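Long-range contacts in EIAV protease (Equine infectious anemia virus, PDB 1FMB), which probably cleaves viral polyproteins as a homodimeric retroviral aspartyl protease, caught here with a peptide-like inhibitor in its active site: residues 16-21 and 39-44; 20-25 and 88-93; 32-37 and 83-88. The protein carries 1 engineered substitution. One frame throughout, in Å; residues are numbered along the deposited sequence.

Interaction 1 (16-21 and 39-44); sequences NDTPLN and NRLKYR
Thr18 and Lys42 run past each other in opposite directions, and the threonine hydroxyl is the polar centre of the contact. Lys42 N donates to Thr18 OG1 at 3.0 Å, close to straight with 164° at the hydrogen, while the hydroxyl gives its own proton to Asn16 O from above that carbonyl's plane. OG1 stands opposite the carbonyl carbon of its own residue (chi1 -51°), which turns it to residues 41-42 and leaves CG2 beside Arg40 O. Beyond the backbone bond, Lys42 CD lies 3.5 Å from Asp17 O. The side chains of Lys42 and Asp17 cross at about a right angle, and bends at chi3 and chi4 bring Lys42 NZ to 4.1 Å from Asp17 OD2, too far for a salt bridge. The same carboxylate oxygen sits in the plane of the Tyr43 ring, at its edge, 3.8 Å from Tyr43 CE2.

Asn16 spans the gap with its amide. Its ND2 reaches Tyr43 O at 3.0 Å with 148° at the hydrogen, approaching above the carbonyl plane, while OD1 accepts from Thr68 N; bonds at both ends fix which way round the amide lies. Deeper in, Leu20 and Leu41 cross at about a right angle, Leu20 CD1 touching Leu41 CD2 at 4.0 Å. The other methyl, Leu20 CD2, lies over one face of the Arg40 guanidinium, 4.0 Å from Arg40 NH2. At the edge of that group a water in its plane accepts from NH2 and donates to Pro19 O.

The chemistry is thus graded: a buried leucine pair, two direct hydrogen bonds between the 16-18 turn and residues 42-43, and an exposed charged edge of Asp17 and Lys42 whose attraction is probably weak and screened by solvent.

Interaction 2 (20-25 and 88-93); sequences LNVLLD and TILGRD. With HYB ([2-(2-methyl-propane-2-sulfonylmethyl)-3-naphthalen-1-yl-propionyl-valinyl]-phenylalaninol), chain B.
Thr88 meets Val22 and Leu23 at the start of a short parallel pairing. Its carbonyl oxygen, Thr88 O, accepts from Leu23 N at 2.9 Å, and its methyl Thr88 CG2 packs on Val22 CG1 at 3.6 Å. A water accepting from Thr88 N and donating to Asn21 O extends the link one residue back.

Ile89 is paired with Leu23, both side chains on the ligand-facing side of the sheet. Ile89 CG2 lies 3.6 Å from Asp25 OD2, and Ile89 CD1 approaches C18 of the inhibitor HYB. The carboxylate swings the same way because Asp25 CG is trans to its backbone N (chi1 -171°), and OD2 comes within 2.7 Å of the inhibitor hydroxyl O14.

Leu90 carries two backbone bonds: Leu90 N to Leu23 O at 3.0 Å (168° at the hydrogen) and Asp25 N to Leu90 O at 2.9 Å. Its side chain turns to the other face, where Leu90 CD2 sits 3.6 Å from Val22 CG2 and alongside Leu24.

Gly91, the N-cap of helix 92-97, directs its CA hydrogen at Asp25 O (3.5 Å from Gly91 CA). Arg92 is salt-bridged to Asp29 of its own chain and bonded to Leu5 O of the second subunit.

Leu24 O accepts from Thr26 OG1 of the second subunit, a bond of the "fireman's grip". With the Asp-Thr-Gly signature beginning at Asp25 and the parallel Ile-Leu-Gly partner, this is the active-site core of the retroviral aspartic protease fold.

Interaction 3 (32-37 and 83-88); sequences VLTTAH and ADIPVT. With HYB ([2-(2-methyl-propane-2-sulfonylmethyl)-3-naphthalen-1-yl-propionyl-valinyl]-phenylalaninol), chain B.
Thr34 is where strand 32-34 of the aspartic protease fold gives way to helix 35-40, and at this junction it forms a parallel bridge with Ala83, the last residue of strand 74-83. The bridge is supported by Ala83 N donating to Leu33 O at 3.0 Å and by a longer, more bent bond from Thr35 N to Ala83 O at 3.2 Å. In the latter the donor stands well above the carbonyl plane.

Past the bridge, residues 84-88 leave the sheet through an inverse gamma turn centred on Asp84. There Thr35 OG1 donates to Asp84 OD1 at 2.8 Å, meeting the carboxylate from above its plane (54° out of it), so that the first turn of the helix is tied by its side chain to the loop and by its backbone to the end of strand 74-83.

On the inner side the packing is apolar. Val32 CG1 touches Ile85 CD1 at 3.7 Å and also rests on Ala83 CB; with this methyl trans to the valine's backbone N (chi1 -171°), it is turned to the loop. Pro86 carries the loop to the inhibitor: Pro86 CB lies 3.7 Å from naphthyl atom C4 of HYB, consistent with this loop bordering a substrate subsite. Val87 O is buried here without a hydrogen-bonding partner.

Thr88 closes the loop back onto the junction. Its hydroxyl OG1 receives Thr34 N at 3.2 Å along an almost straight line (172° at the hydrogen). Thr34 OG1 in turn accepts from His37 N, the N-cap bond of the helix, and stands over one face of the His37 ring. At the ring's edge, near its plane, His37 ND1 and Thr88 OG1 share a short hydrogen bond of 2.7 Å.

In the fold
The centres of the three contacts form a triangle, with interaction 1 at the corner away from the inhibitor. Interactions 1 and 2 share Leu20 and Asn21, their centres 14 Å apart; interactions 2 and 3 share Thr88 and lie 10 Å apart. Interaction 3 is nested within the chain loop that interaction 2 closes, and Ile89 N lies 2.9 Å from Val32 O, a probable hydrogen bond between them. Interaction 1, centred 12 Å from interaction 3, joins it by packing, with Leu20 CD2 3.8 Å from His37 CG. Interactions 2 and 3 both touch HYB, through Asp25 with Ile89 and through Pro86, whereas in interaction 1 the Arg40 side chain remains about 13 Å from it.

Interaction 1 (16-21 and 39-44)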
loop_
_atom_site.group_PDB
_atom_site.type_symbol
_atom_site.label_atom_id
_atom_site.label_comp_id
_atom_site.label_asym_id
_atom_site.label_seq_id
_atom_site.Cartn_x
_atom_site.Cartn_y
_atom_site.Cartn_z
ATOM N N ASN A 16 -21.079 -2.929 -7.034
ATOM C CA ASN A 16 -22.245 -3.720 -7.472
ATOM C C ASN A 16 -23.364 -3.548 -6.434
ATOM O O ASN A 16 -23.937 -4.477 -5.866
ATOM C CB ASN A 16 -21.956 -5.218 -7.633
ATOM C CG ASN A 16 -21.045 -5.487 -8.826
ATOM O OD1 ASN A 16 -20.632 -4.515 -9.480
ATOM N ND2 ASN A 16 -20.754 -6.746 -9.160
ATOM N N ASP A 17 -23.663 -2.294 -6.125
ATOM C CA ASP A 17 -24.710 -1.918 -5.184
ATOM C C ASP A 17 -24.610 -2.339 -3.736
ATOM O O ASP A 17 -25.594 -2.410 -3.007
ATOM C CB ASP A 17 -26.012 -2.686 -5.527
ATOM C CG ASP A 17 -26.794 -1.845 -6.508
ATOM O OD1 ASP A 17 -26.131 -1.050 -7.200
ATOM O OD2 ASP A 17 -28.029 -2.039 -6.507
ATOM N N THR A 18 -23.437 -2.664 -3.263
ATOM C CA THR A 18 -23.244 -3.150 -1.911
ATOM C C THR A 18 -22.216 -2.245 -1.256
ATOM O O THR A 18 -21.127 -2.124 -1.827
ATOM C CB THR A 18 -22.518 -4.507 -2.110
ATOM O OG1 THR A 18 -23.275 -5.291 -3.083
ATOM C CG2 THR A 18 -22.372 -5.277 -0.844
ATOM N N PRO A 19 -22.574 -1.629 -0.156
ATOM C CA PRO A 19 -21.654 -0.741 0.577
ATOM C C PRO A 19 -20.531 -1.569 1.202
ATOM O O PRO A 19 -20.772 -2.565 1.933
ATOM C CB PRO A 19 -22.573 0.054 1.496
ATOM C CG PRO A 19 -23.733 -0.879 1.731
ATOM C CD PRO A 19 -23.879 -1.731 0.492
ATOM N N LEU A 20 -19.263 -1.207 0.851
ATOM C CA LEU A 20 -18.143 -1.988 1.446
ATOM C C LEU A 20 -17.088 -1.006 1.959
ATOM O O LEU A 20 -16.865 -0.024 1.260
ATOM C CB LEU A 20 -17.409 -2.777 0.332
ATOM C CG LEU A 20 -18.178 -3.994 -0.244
ATOM C CD1 LEU A 20 -17.374 -4.733 -1.318
ATOM C CD2 LEU A 20 -18.433 -4.964 0.882
ATOM N N ASN A 21 -16.390 -1.294 3.049
ATOM C CA ASN A 21 -15.326 -0.448 3.600
ATOM C C ASN A 21 -14.052 -0.954 2.884
ATOM O O ASN A 21 -13.874 -2.176 2.861
ATOM C CB ASN A 21 -15.045 -0.620 5.083
ATOM C CG ASN A 21 -14.412 0.607 5.742
ATOM O OD1 ASN A 21 -14.946 1.731 5.864
ATOM N ND2 ASN A 21 -13.189 0.359 6.229
ATOM N N ASN A 39 -18.483 -12.744 -2.301
ATOM C CA ASN A 39 -19.614 -13.604 -1.936
ATOM C C ASN A 39 -20.795 -12.870 -1.340
ATOM O O ASN A 39 -21.905 -13.389 -1.283
ATOM C CB ASN A 39 -19.190 -14.661 -0.917
ATOM C CG ASN A 39 -18.255 -15.669 -1.569
ATOM O OD1 ASN A 39 -17.492 -16.325 -0.854
ATOM N ND2 ASN A 39 -18.253 -15.867 -2.865
ATOM N N ARG A 40 -20.597 -11.655 -0.864
ATOM C CA ARG A 40 -21.636 -10.835 -0.272
ATOM C C ARG A 40 -22.196 -9.808 -1.251
ATOM O O ARG A 40 -23.148 -9.124 -0.876
ATOM C CB ARG A 40 -21.006 -9.988 0.855
ATOM C CG ARG A 40 -21.089 -10.492 2.279
ATOM C CD ARG A 40 -20.119 -9.724 3.179
ATOM N NE ARG A 40 -20.399 -8.303 3.336
ATOM C CZ ARG A 40 -19.764 -7.498 4.181
ATOM N NH1 ARG A 40 -18.813 -7.929 5.014
ATOM N NH2 ARG A 40 -20.071 -6.214 4.273
ATOM N N LEU A 41 -21.636 -9.647 -2.461
ATOM C CA LEU A 41 -22.152 -8.661 -3.389
ATOM C C LEU A 41 -23.599 -8.979 -3.748
ATOM O O LEU A 41 -23.964 -10.141 -3.943
ATOM C CB LEU A 41 -21.282 -8.633 -4.655
ATOM C CG LEU A 41 -19.817 -8.209 -4.483
ATOM C CD1 LEU A 41 -19.175 -8.204 -5.858
ATOM C CD2 LEU A 41 -19.571 -6.822 -3.855
ATOM N N LYS A 42 -24.427 -7.966 -3.934
ATOM C CA LYS A 42 -25.856 -8.171 -4.300
ATOM C C LYS A 42 -25.908 -8.745 -5.698
ATOM O O LYS A 42 -26.754 -9.614 -5.951
ATOM C CB LYS A 42 -26.551 -6.785 -4.214
ATOM C CG LYS A 42 -26.306 -6.340 -2.772
ATOM C CD LYS A 42 -27.234 -5.340 -2.121
ATOM C CE LYS A 42 -28.687 -5.442 -2.571
ATOM N NZ LYS A 42 -28.834 -5.243 -4.048
ATOM N N TYR A 43 -24.977 -8.359 -6.582
ATOM C CA TYR A 43 -24.958 -8.893 -7.923
ATOM C C TYR A 43 -23.496 -9.244 -8.247
ATOM O O TYR A 43 -22.721 -8.442 -7.748
ATOM C CB TYR A 43 -25.345 -7.858 -8.991
ATOM C CG TYR A 43 -26.698 -7.246 -8.739
ATOM C CD1 TYR A 43 -27.816 -8.071 -8.982
ATOM C CD2 TYR A 43 -26.896 -5.949 -8.309
ATOM C CE1 TYR A 43 -29.116 -7.632 -8.802
ATOM C CE2 TYR A 43 -28.205 -5.500 -8.136
ATOM C CZ TYR A 43 -29.289 -6.328 -8.378
ATOM O OH TYR A 43 -30.560 -5.840 -8.186
ATOM N N ARG A 44 -23.279 -10.281 -9.010
ATOM C CA ARG A 44 -21.912 -10.656 -9.401
ATOM C C ARG A 44 -21.901 -10.974 -10.889
ATOM O O ARG A 44 -22.869 -11.571 -11.366
ATOM C CB ARG A 44 -21.533 -11.983 -8.703
ATOM C CG ARG A 44 -20.892 -11.776 -7.356
ATOM C CD ARG A 44 -20.810 -13.107 -6.601
ATOM N NE ARG A 44 -22.175 -13.609 -6.472
ATOM C CZ ARG A 44 -22.973 -13.106 -5.531
ATOM N NH1 ARG A 44 -22.366 -12.417 -4.558
ATOM N NH2 ARG A 44 -24.270 -13.400 -5.589
HETATM O O HOH W 1 -22.402 -4.571 2.990
#

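Interaction 2 (20-25 and 88-93)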
loop_
_atom_site.group_PDB
_atom_site.type_symbol
_atom_site.label_atom_id
_atom_site.label_comp_id
_atom_site.label_asym_id
_atom_site.label_seq_id
_atom_site.Cartn_x
_atom_site.Cartn_y
_atom_site.Cartn_z
ATOM N N LEU A 20 -19.263 -1.207 0.851
ATOM C CA LEU A 20 -18.143 -1.988 1.446
ATOM C C LEU A 20 -17.088 -1.006 1.959
ATOM O O LEU A 20 -16.865 -0.024 1.260
ATOM C CB LEU A 20 -17.409 -2.777 0.332
ATOM C CG LEU A 20 -18.178 -3.994 -0.244
ATOM C CD1 LEU A 20 -17.374 -4.733 -1.318
ATOM C CD2 LEU A 20 -18.433 -4.964 0.882
ATOM N N ASN A 21 -16.390 -1.294 3.049
ATOM C CA ASN A 21 -15.326 -0.448 3.600
ATOM C C ASN A 21 -14.052 -0.954 2.884
ATOM O O ASN A 21 -13.874 -2.176 2.861
ATOM C CB ASN A 21 -15.045 -0.620 5.083
ATOM C CG ASN A 21 -14.412 0.607 5.742
ATOM O OD1 ASN A 21 -14.946 1.731 5.864
ATOM N ND2 ASN A 21 -13.189 0.359 6.229
ATOM N N VAL A 22 -13.352 -0.029 2.264
ATOM C CA VAL A 22 -12.172 -0.385 1.462
ATOM C C VAL A 22 -10.924 0.383 1.860
ATOM O O VAL A 22 -11.117 1.485 2.355
ATOM C CB VAL A 22 -12.404 -0.124 -0.038
ATOM C CG1 VAL A 22 -13.658 -0.889 -0.484
ATOM C CG2 VAL A 22 -12.630 1.282 -0.491
ATOM N N LEU A 23 -9.727 -0.142 1.647
ATOM C CA LEU A 23 -8.500 0.531 2.031
ATOM C C LEU A 23 -8.048 1.292 0.795
ATOM O O LEU A 23 -8.044 0.668 -0.295
ATOM C CB LEU A 23 -7.471 -0.532 2.429
ATOM C CG LEU A 23 -6.045 0.002 2.653
ATOM C CD1 LEU A 23 -5.997 0.940 3.841
ATOM C CD2 LEU A 23 -5.068 -1.143 2.919
ATOM N N LEU A 24 -7.650 2.552 0.859
ATOM C CA LEU A 24 -7.154 3.346 -0.277
ATOM C C LEU A 24 -5.616 3.170 -0.228
ATOM O O LEU A 24 -4.925 3.629 0.697
ATOM C CB LEU A 24 -7.475 4.826 -0.053
ATOM C CG LEU A 24 -9.011 4.969 0.202
ATOM C CD1 LEU A 24 -9.347 6.433 0.475
ATOM C CD2 LEU A 24 -9.703 4.444 -1.011
ATOM N N ASP A 25 -5.137 2.425 -1.189
ATOM C CA ASP A 25 -3.743 1.977 -1.167
ATOM C C ASP A 25 -2.850 2.365 -2.330
ATOM O O ASP A 25 -2.892 1.792 -3.426
ATOM C CB ASP A 25 -3.829 0.433 -1.036
ATOM C CG ASP A 25 -2.501 -0.286 -0.783
ATOM O OD1 ASP A 25 -1.478 0.436 -0.674
ATOM O OD2 ASP A 25 -2.594 -1.519 -0.832
ATOM N N THR A 88 -10.370 -5.422 1.445
ATOM C CA THR A 88 -10.559 -5.098 0.018
ATOM C C THR A 88 -9.810 -3.769 -0.168
ATOM O O THR A 88 -9.855 -2.891 0.690
ATOM C CB THR A 88 -12.053 -4.846 -0.224
ATOM O OG1 THR A 88 -12.645 -6.157 -0.319
ATOM C CG2 THR A 88 -12.252 -4.086 -1.539
ATOM N N ILE A 89 -9.070 -3.799 -1.266
ATOM C CA ILE A 89 -8.168 -2.691 -1.637
ATOM C C ILE A 89 -8.469 -2.034 -2.950
ATOM O O ILE A 89 -8.666 -2.633 -4.007
ATOM C CB ILE A 89 -6.760 -3.383 -1.737
ATOM C CG1 ILE A 89 -6.345 -3.956 -0.381
ATOM C CG2 ILE A 89 -5.669 -2.487 -2.352
ATOM C CD1 ILE A 89 -5.020 -4.658 -0.394
ATOM N N LEU A 90 -8.543 -0.704 -2.898
ATOM C CA LEU A 90 -8.659 0.109 -4.080
ATOM C C LEU A 90 -7.179 0.564 -4.306
ATOM O O LEU A 90 -6.576 1.306 -3.504
ATOM C CB LEU A 90 -9.528 1.348 -3.798
ATOM C CG LEU A 90 -10.914 1.284 -4.422
ATOM C CD1 LEU A 90 -11.541 -0.087 -4.429
ATOM C CD2 LEU A 90 -11.818 2.364 -3.844
ATOM N N GLY A 91 -6.599 0.082 -5.408
ATOM C CA GLY A 91 -5.222 0.448 -5.731
ATOM C C GLY A 91 -5.232 1.614 -6.738
ATOM O O GLY A 91 -6.269 2.180 -7.081
ATOM N N ARG A 92 -4.079 1.804 -7.366
ATOM C CA ARG A 92 -3.825 2.939 -8.262
ATOM C C ARG A 92 -4.717 2.998 -9.483
ATOM O O ARG A 92 -5.026 4.111 -9.937
ATOM C CB ARG A 92 -2.316 2.995 -8.621
ATOM C CG ARG A 92 -1.421 3.328 -7.382
ATOM C CD ARG A 92 0.015 3.635 -7.941
ATOM N NE ARG A 92 0.636 2.501 -8.601
ATOM C CZ ARG A 92 0.704 2.223 -9.896
ATOM N NH1 ARG A 92 0.217 3.070 -10.845
ATOM N NH2 ARG A 92 1.293 1.124 -10.383
ATOM N N ASP A 93 -5.095 1.849 -10.022
ATOM C CA ASP A 93 -5.961 1.857 -11.192
ATOM C C ASP A 93 -7.263 2.544 -10.868
ATOM O O ASP A 93 -7.618 3.470 -11.590
ATOM C CB ASP A 93 -6.180 0.440 -11.744
ATOM C CG ASP A 93 -6.788 -0.513 -10.718
ATOM O OD1 ASP A 93 -6.722 -0.341 -9.501
ATOM O OD2 ASP A 93 -7.407 -1.521 -11.108
HETATM S S1 HYB B . 1.400 -5.463 9.763
HETATM O O2 HYB B . 0.966 -6.828 9.875
HETATM O O3 HYB B . 2.573 -5.181 9.001
HETATM C C4 HYB B . -4.489 -7.855 8.369
HETATM C C5 HYB B . -3.152 -8.109 8.316
HETATM C C6 HYB B . -2.221 -7.049 7.972
HETATM C C7 HYB B . -2.676 -5.806 7.707
HETATM C C8 HYB B . -4.142 -5.496 7.745
HETATM C C9 HYB B . -5.004 -6.544 8.089
HETATM C C10 HYB B . -6.419 -6.309 8.164
HETATM C C11 HYB B . -6.914 -5.062 7.884
HETATM C C12 HYB B . -6.039 -4.000 7.525
HETATM C C13 HYB B . -4.661 -4.226 7.463
HETATM O O14 HYB B . -1.387 -2.230 1.449
HETATM C C15 HYB B . -0.687 -3.270 0.673
HETATM N N16 HYB B . 0.119 -4.094 2.813
HETATM C C17 HYB B . -0.637 -4.504 1.617
HETATM C C18 HYB B . -2.051 -4.936 2.074
HETATM C C19 HYB B . -2.250 -6.274 2.757
HETATM C C20 HYB B . -2.294 -6.431 4.146
HETATM C C21 HYB B . -2.537 -7.663 4.765
HETATM C C22 HYB B . -2.735 -8.792 3.961
HETATM C C23 HYB B . -2.721 -8.660 2.575
HETATM C C24 HYB B . -2.478 -7.420 1.976
HETATM N N25 HYB B . 1.053 -4.737 5.645
HETATM C C26 HYB B . 1.852 -4.107 4.561
HETATM C C27 HYB B . 1.253 -4.752 3.253
HETATM O O28 HYB B . 1.746 -5.681 2.634
HETATM C C29 HYB B . 3.380 -4.317 4.695
HETATM C C30 HYB B . 4.111 -3.959 3.390
HETATM C C31 HYB B . 3.842 -3.457 5.895
HETATM C C32 HYB B . 0.526 -4.057 6.700
HETATM O O33 HYB B . 0.637 -2.833 6.839
HETATM C C34 HYB B . -0.313 -4.905 7.679
HETATM C C35 HYB B . -1.790 -4.614 7.305
HETATM C C36 HYB B . -0.024 -4.561 9.176
HETATM C C37 HYB B . 2.276 -3.371 11.413
HETATM C C38 HYB B . 1.729 -4.821 11.458
HETATM C C39 HYB B . 2.863 -5.713 12.019
HETATM C C40 HYB B . 0.454 -4.940 12.329
HETATM O O HOH W 2 -12.117 -4.072 3.465
#

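Interaction 3 (32-37 and 83-88)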
loop_
_atom_site.group_PDB
_atom_site.type_symbol
_atom_site.label_atom_id
_atom_site.label_comp_id
_atom_site.label_asym_id
_atom_site.label_seq_id
_atom_site.Cartn_x
_atom_site.Cartn_y
_atom_site.Cartn_z
ATOM N N VAL A 32 -8.179 -5.121 -5.457
ATOM C CA VAL A 32 -8.528 -6.501 -5.143
ATOM C C VAL A 32 -9.665 -6.583 -4.133
ATOM O O VAL A 32 -9.698 -5.975 -3.076
ATOM C CB VAL A 32 -7.287 -7.144 -4.458
ATOM C CG1 VAL A 32 -7.522 -8.670 -4.298
ATOM C CG2 VAL A 32 -6.067 -6.977 -5.379
ATOM N N LEU A 33 -10.645 -7.375 -4.493
ATOM C CA LEU A 33 -11.792 -7.620 -3.581
ATOM C C LEU A 33 -11.435 -8.937 -2.870
ATOM O O LEU A 33 -10.971 -9.934 -3.483
ATOM C CB LEU A 33 -12.867 -7.818 -4.626
ATOM C CG LEU A 33 -14.348 -7.895 -4.373
ATOM C CD1 LEU A 33 -14.766 -6.634 -3.600
ATOM C CD2 LEU A 33 -15.028 -8.036 -5.731
ATOM N N THR A 34 -11.747 -8.921 -1.571
ATOM C CA THR A 34 -11.543 -10.177 -0.812
ATOM C C THR A 34 -12.637 -11.142 -1.269
ATOM O O THR A 34 -13.729 -10.800 -1.740
ATOM C CB THR A 34 -11.611 -10.008 0.702
ATOM O OG1 THR A 34 -12.968 -9.676 1.143
ATOM C CG2 THR A 34 -10.763 -8.916 1.305
ATOM N N THR A 35 -12.392 -12.448 -1.226
ATOM C CA THR A 35 -13.417 -13.419 -1.614
ATOM C C THR A 35 -14.702 -13.327 -0.753
ATOM O O THR A 35 -15.777 -13.579 -1.342
ATOM C CB THR A 35 -12.801 -14.809 -1.358
ATOM O OG1 THR A 35 -11.575 -14.900 -2.108
ATOM C CG2 THR A 35 -13.798 -15.891 -1.754
ATOM N N ALA A 36 -14.603 -13.011 0.524
ATOM C CA ALA A 36 -15.708 -12.888 1.472
ATOM C C ALA A 36 -16.562 -11.718 0.964
ATOM O O ALA A 36 -17.778 -11.883 0.932
ATOM C CB ALA A 36 -15.320 -12.567 2.901
ATOM N N HIS A 37 -15.956 -10.613 0.493
ATOM C CA HIS A 37 -16.736 -9.506 -0.054
ATOM C C HIS A 37 -17.414 -9.876 -1.373
ATOM O O HIS A 37 -18.578 -9.507 -1.563
ATOM C CB HIS A 37 -15.878 -8.246 -0.232
ATOM C CG HIS A 37 -15.687 -7.539 1.067
ATOM N ND1 HIS A 37 -14.844 -6.451 1.219
ATOM C CD2 HIS A 37 -16.124 -7.827 2.321
ATOM C CE1 HIS A 37 -14.888 -6.014 2.457
ATOM N NE2 HIS A 37 -15.658 -6.835 3.171
ATOM N N ALA A 83 -9.333 -12.240 -4.331
ATOM C CA ALA A 83 -8.314 -13.122 -3.719
ATOM C C ALA A 83 -8.523 -13.305 -2.248
ATOM O O ALA A 83 -9.232 -12.496 -1.601
ATOM C CB ALA A 83 -6.910 -12.541 -4.033
ATOM N N ASP A 84 -7.995 -14.438 -1.650
ATOM C CA ASP A 84 -8.249 -14.560 -0.212
ATOM C C ASP A 84 -7.279 -13.696 0.592
ATOM O O ASP A 84 -6.315 -14.234 1.160
ATOM C CB ASP A 84 -7.965 -16.005 0.236
ATOM C CG ASP A 84 -9.128 -16.890 -0.181
ATOM O OD1 ASP A 84 -10.284 -16.442 -0.115
ATOM O OD2 ASP A 84 -8.885 -18.058 -0.558
ATOM N N ILE A 85 -7.491 -12.399 0.623
ATOM C CA ILE A 85 -6.668 -11.456 1.352
ATOM C C ILE A 85 -7.532 -10.872 2.470
ATOM O O ILE A 85 -8.738 -11.022 2.424
ATOM C CB ILE A 85 -6.011 -10.408 0.452
ATOM C CG1 ILE A 85 -7.017 -9.543 -0.319
ATOM C CG2 ILE A 85 -5.150 -11.171 -0.558
ATOM C CD1 ILE A 85 -6.402 -8.230 -0.823
ATOM N N PRO A 86 -6.935 -10.224 3.473
ATOM C CA PRO A 86 -7.672 -9.759 4.632
ATOM C C PRO A 86 -8.525 -8.539 4.408
ATOM O O PRO A 86 -9.371 -8.299 5.259
ATOM C CB PRO A 86 -6.519 -9.331 5.587
ATOM C CG PRO A 86 -5.390 -10.144 5.074
ATOM C CD PRO A 86 -5.486 -10.101 3.579
ATOM N N VAL A 87 -8.263 -7.766 3.328
ATOM C CA VAL A 87 -9.111 -6.544 3.240
ATOM C C VAL A 87 -9.335 -6.177 1.785
ATOM O O VAL A 87 -8.529 -6.647 0.966
ATOM C CB VAL A 87 -8.316 -5.437 3.977
ATOM C CG1 VAL A 87 -6.950 -5.198 3.334
ATOM C CG2 VAL A 87 -9.025 -4.099 4.064
ATOM N N THR A 88 -10.370 -5.422 1.445
ATOM C CA THR A 88 -10.559 -5.098 0.018
ATOM C C THR A 88 -9.810 -3.769 -0.168
ATOM O O THR A 88 -9.855 -2.891 0.690
ATOM C CB THR A 88 -12.053 -4.846 -0.224
ATOM O OG1 THR A 88 -12.645 -6.157 -0.319
ATOM C CG2 THR A 88 -12.252 -4.086 -1.539
HETATM S S1 HYB B . 1.400 -5.463 9.763
HETATM O O2 HYB B . 0.966 -6.828 9.875
HETATM O O3 HYB B . 2.573 -5.181 9.001
HETATM C C4 HYB B . -4.489 -7.855 8.369
HETATM C C5 HYB B . -3.152 -8.109 8.316
HETATM C C6 HYB B . -2.221 -7.049 7.972
HETATM C C7 HYB B . -2.676 -5.806 7.707
HETATM C C8 HYB B . -4.142 -5.496 7.745
HETATM C C9 HYB B . -5.004 -6.544 8.089
HETATM C C10 HYB B . -6.419 -6.309 8.164
HETATM C C11 HYB B . -6.914 -5.062 7.884
HETATM C C12 HYB B . -6.039 -4.000 7.525
HETATM C C13 HYB B . -4.661 -4.226 7.463
HETATM O O14 HYB B . -1.387 -2.230 1.449
HETATM C C15 HYB B . -0.687 -3.270 0.673
HETATM N N16 HYB B . 0.119 -4.094 2.813
HETATM C C17 HYB B . -0.637 -4.504 1.617
HETATM C C18 HYB B . -2.051 -4.936 2.074
HETATM C C19 HYB B . -2.250 -6.274 2.757
HETATM C C20 HYB B . -2.294 -6.431 4.146
HETATM C C21 HYB B . -2.537 -7.663 4.765
HETATM C C22 HYB B . -2.735 -8.792 3.961
HETATM C C23 HYB B . -2.721 -8.660 2.575
HETATM C C24 HYB B . -2.478 -7.420 1.976
HETATM N N25 HYB B . 1.053 -4.737 5.645
HETATM C C26 HYB B . 1.852 -4.107 4.561
HETATM C C27 HYB B . 1.253 -4.752 3.253
HETATM O O28 HYB B . 1.746 -5.681 2.634
HETATM C C29 HYB B . 3.380 -4.317 4.695
HETATM C C30 HYB B . 4.111 -3.959 3.390
HETATM C C31 HYB B . 3.842 -3.457 5.895
HETATM C C32 HYB B . 0.526 -4.057 6.700
HETATM O O33 HYB B . 0.637 -2.833 6.839
HETATM C C34 HYB B . -0.313 -4.905 7.679
HETATM C C35 HYB B . -1.790 -4.614 7.305
HETATM C C36 HYB B . -0.024 -4.561 9.176
HETATM C C37 HYB B . 2.276 -3.371 11.413
HETATM C C38 HYB B . 1.729 -4.821 11.458
HETATM C C39 HYB B . 2.863 -5.713 12.019
HETATM C C40 HYB B . 0.454 -4.940 12.329
#